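Local coordinates for integron cassette protein Vpc_cass2 (Vibrio paracholerae, PDB 3JRT) that is of unknown function but is encoded by a mobile integron gene cassette and forms an all-helical subunit of a two-chain assembly, at residues R124-A129 / S135-P140. Sequence-based numbering, arbitrary orientation.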
ATOM      1  N   ARG A 124       0.078  -9.479   3.752  1.00 55.21           N
ATOM      2  CA  ARG A 124      -0.402  -8.329   4.510  1.00 49.74           C
ATOM      3  C   ARG A 124       0.478  -8.095   5.738  1.00 53.98           C
ATOM      4  O   ARG A 124       1.019  -6.991   5.959  1.00 51.82           O
ATOM      5  CB  ARG A 124      -1.859  -8.539   4.935  1.00 47.74           C
ATOM      6  CG  ARG A 124      -2.585  -7.246   5.392  1.00 45.43           C
ATOM      7  CD  ARG A 124      -2.185  -6.845   6.801  1.00 49.90           C
ATOM      8  NE  ARG A 124      -2.435  -7.922   7.759  1.00 64.91           N
ATOM      9  CZ  ARG A 124      -3.613  -8.148   8.339  1.00 75.08           C
ATOM     10  NH1 ARG A 124      -4.657  -7.375   8.053  1.00 76.33           N
ATOM     11  NH2 ARG A 124      -3.758  -9.148   9.200  1.00 72.17           N
ATOM     12  N   ASN A 125       0.620  -9.149   6.530  1.00 59.30           N
ATOM     13  CA  ASN A 125       1.380  -9.092   7.772  1.00 64.34           C
ATOM     14  C   ASN A 125       2.805  -8.592   7.600  1.00 63.28           C
ATOM     15  O   ASN A 125       3.280  -7.764   8.381  1.00 62.23           O
ATOM     16  CB  ASN A 125       1.365 -10.454   8.456  1.00 61.26           C
ATOM     17  CG  ASN A 125       0.029 -10.750   9.091  1.00 66.43           C
ATOM     18  OD1 ASN A 125      -0.775  -9.839   9.297  1.00 60.66           O
ATOM     19  ND2 ASN A 125      -0.221 -12.025   9.414  1.00 70.73           N
ATOM     20  N   HIS A 126       3.482  -9.087   6.573  1.00 55.81           N
ATOM     21  CA  HIS A 126       4.846  -8.667   6.311  1.00 50.21           C
ATOM     22  C   HIS A 126       4.886  -7.199   5.955  1.00 50.91           C
ATOM     23  O   HIS A 126       5.675  -6.429   6.504  1.00 62.39           O
ATOM     24  CB  HIS A 126       5.429  -9.473   5.164  1.00 52.65           C
ATOM     25  CG  HIS A 126       6.593  -8.814   4.492  1.00 53.91           C
ATOM     26  ND1 HIS A 126       7.849  -8.767   5.056  1.00 55.07           N
ATOM     27  CD2 HIS A 126       6.691  -8.192   3.293  1.00 52.20           C
ATOM     28  CE1 HIS A 126       8.673  -8.137   4.235  1.00 58.56           C
ATOM     29  NE2 HIS A 126       7.999  -7.789   3.154  1.00 61.01           N
ATOM     30  N   CYS A 127       4.014  -6.822   5.028  1.00 49.19           N
ATOM     31  CA  CYS A 127       3.986  -5.482   4.456  1.00 42.70           C
ATOM     32  C   CYS A 127       3.698  -4.429   5.510  1.00 50.27           C
ATOM     33  O   CYS A 127       4.162  -3.310   5.428  1.00 58.60           O
ATOM     34  CB  CYS A 127       2.889  -5.391   3.394  1.00 43.07           C
ATOM     35  SG  CYS A 127       2.453  -3.693   3.030  1.00 76.52           S
ATOM     36  N   VAL A 128       2.910  -4.808   6.496  1.00 53.65           N
ATOM     37  CA  VAL A 128       2.408  -3.885   7.488  1.00 54.48           C
ATOM     38  C   VAL A 128       3.228  -3.912   8.788  1.00 61.75           C
ATOM     39  O   VAL A 128       3.210  -2.965   9.555  1.00 60.83           O
ATOM     40  CB  VAL A 128       0.948  -4.254   7.775  1.00 59.21           C
ATOM     41  CG1 VAL A 128       0.620  -4.122   9.239  1.00 70.08           C
ATOM     42  CG2 VAL A 128       0.022  -3.451   6.888  1.00 47.80           C
ATOM     43  N   ALA A 129       3.958  -4.996   9.031  1.00 67.74           N
ATOM     44  CA  ALA A 129       4.676  -5.153  10.297  1.00 64.89           C
ATOM     45  C   ALA A 129       5.694  -4.046  10.560  1.00 65.00           C
ATOM     46  O   ALA A 129       6.191  -3.397   9.644  1.00 59.37           O
ATOM     47  CB  ALA A 129       5.350  -6.519  10.373  1.00 60.81           C
ATOM     48  N   SER A 135       8.627 -11.470  13.438  1.00 92.50           N
ATOM     49  CA  SER A 135       7.869 -12.714  13.484  1.00 88.43           C
ATOM     50  C   SER A 135       7.067 -12.890  12.207  1.00 91.61           C
ATOM     51  O   SER A 135       6.641 -13.999  11.889  1.00 91.15           O
ATOM     52  CB  SER A 135       6.914 -12.717  14.672  1.00 81.05           C
ATOM     53  OG  SER A 135       5.904 -11.740  14.493  1.00 76.74           O
ATOM     54  N   LYS A 136       6.863 -11.786  11.488  1.00 90.78           N
ATOM     55  CA  LYS A 136       6.017 -11.754  10.294  1.00 91.47           C
ATOM     56  C   LYS A 136       6.823 -11.513   9.019  1.00 82.21           C
ATOM     57  O   LYS A 136       6.269 -11.468   7.925  1.00 79.78           O
ATOM     58  CB  LYS A 136       5.001 -10.621  10.411  1.00100.43           C
ATOM     59  CG  LYS A 136       4.335 -10.474  11.761  1.00114.16           C
ATOM     60  CD  LYS A 136       3.524  -9.188  11.791  1.00121.12           C
ATOM     61  CE  LYS A 136       2.585  -9.123  12.983  1.00130.88           C
ATOM     62  NZ  LYS A 136       1.641  -7.972  12.847  1.00133.72           N
ATOM     63  N   TYR A 137       8.128 -11.340   9.166  1.00 76.37           N
ATOM     64  CA  TYR A 137       8.970 -10.895   8.066  1.00 74.27           C
ATOM     65  C   TYR A 137       9.146 -11.950   6.974  1.00 76.77           C
ATOM     66  O   TYR A 137       9.502 -13.093   7.252  1.00 84.02           O
ATOM     67  CB  TYR A 137      10.332 -10.483   8.618  1.00 74.45           C
ATOM     68  CG  TYR A 137      11.287  -9.907   7.600  1.00 73.11           C
ATOM     69  CD1 TYR A 137      11.128  -8.609   7.131  1.00 70.91           C
ATOM     70  CD2 TYR A 137      12.366 -10.654   7.125  1.00 72.42           C
ATOM     71  CE1 TYR A 137      12.007  -8.066   6.209  1.00 69.69           C
ATOM     72  CE2 TYR A 137      13.252 -10.120   6.206  1.00 76.42           C
ATOM     73  CZ  TYR A 137      13.065  -8.823   5.749  1.00 75.47           C
ATOM     74  OH  TYR A 137      13.933  -8.275   4.830  1.00 77.63           O
ATOM     75  N   LEU A 138       8.902 -11.561   5.729  1.00 67.25           N
ATOM     76  CA  LEU A 138       9.238 -12.426   4.600  1.00 69.09           C
ATOM     77  C   LEU A 138      10.444 -11.874   3.846  1.00 65.76           C
ATOM     78  O   LEU A 138      10.450 -10.718   3.444  1.00 71.19           O
ATOM     79  CB  LEU A 138       8.058 -12.555   3.628  1.00 56.46           C
ATOM     80  CG  LEU A 138       6.739 -13.093   4.177  1.00 55.54           C
ATOM     81  CD1 LEU A 138       5.622 -12.831   3.181  1.00 52.54           C
ATOM     82  CD2 LEU A 138       6.853 -14.575   4.495  1.00 56.78           C
ATOM     83  N   LYS A 139      11.457 -12.698   3.637  1.00 62.29           N
ATOM     84  CA  LYS A 139      12.550 -12.296   2.763  1.00 66.06           C
ATOM     85  C   LYS A 139      12.006 -12.052   1.366  1.00 66.26           C
ATOM     86  O   LYS A 139      10.929 -12.534   1.027  1.00 66.22           O
ATOM     87  CB  LYS A 139      13.634 -13.368   2.722  1.00 71.75           C
ATOM     88  CG  LYS A 139      14.346 -13.585   4.051  1.00 83.70           C
ATOM     89  CD  LYS A 139      15.448 -14.642   3.924  1.00 95.43           C
ATOM     90  CE  LYS A 139      16.226 -14.783   5.230  1.00108.61           C
ATOM     91  NZ  LYS A 139      17.245 -15.881   5.202  1.00117.66           N
ATOM     92  N   PRO A 140      12.749 -11.297   0.550  1.00 71.48           N
ATOM     93  CA  PRO A 140      12.345 -10.988  -0.826  1.00 66.19           C
ATOM     94  C   PRO A 140      11.958 -12.210  -1.661  1.00 59.62           C
ATOM     95  O   PRO A 140      10.927 -12.147  -2.330  1.00 56.70           O
ATOM     96  CB  PRO A 140      13.585 -10.301  -1.397  1.00 76.02           C
ATOM     97  CG  PRO A 140      14.174  -9.611  -0.214  1.00 79.33           C
ATOM     98  CD  PRO A 140      13.967 -10.565   0.934  1.00 78.88           C
TER
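With CG anti to the backbone N (chi1 159°), His126 swings its imidazole off the helix flank and against the backbone and side chains of Tyr137 and Leu138. Tyr137 CG is likewise anti (chi1 -176°), which brings its ring beside the imidazole. The two form an offset edge-to-face pair, centroids 5.4 Å apart and planes at 61°, the imidazole edge coming obliquely to the tyrosine ring at CD1. Leu138 CB lies over one face of the imidazole in a CH-pi contact, 4.3 Å from the ring centroid, while Leu138 CD1 packs on His126 CB. A flat ring suits this place because it offers an edge to one neighbour and a face to the next; His126 ND1 also lies 3.1 Å from Leu138 N.

Lys136 serves by its aliphatic chain, extended beyond CG across the C-terminal end of the helix: Lys136 CD rests 3.5 Å from Ala129 CB, a methyl small enough to let the chain pass close. Asn125 adds its CB beside Lys136 CB, while Asn125 OD1 accepts from both NE and NH2 of Arg124, two bonds that hold its amide.

The contact folds the loop after helix 118-128 back onto that helix, just before helix 140-151, whose Val143 touches both His126 and Leu138. Tyr76 of helix 64-91 also meets His126, and Tyr137 OH reaches Glu33 of the second subunit in a hydrogen bond.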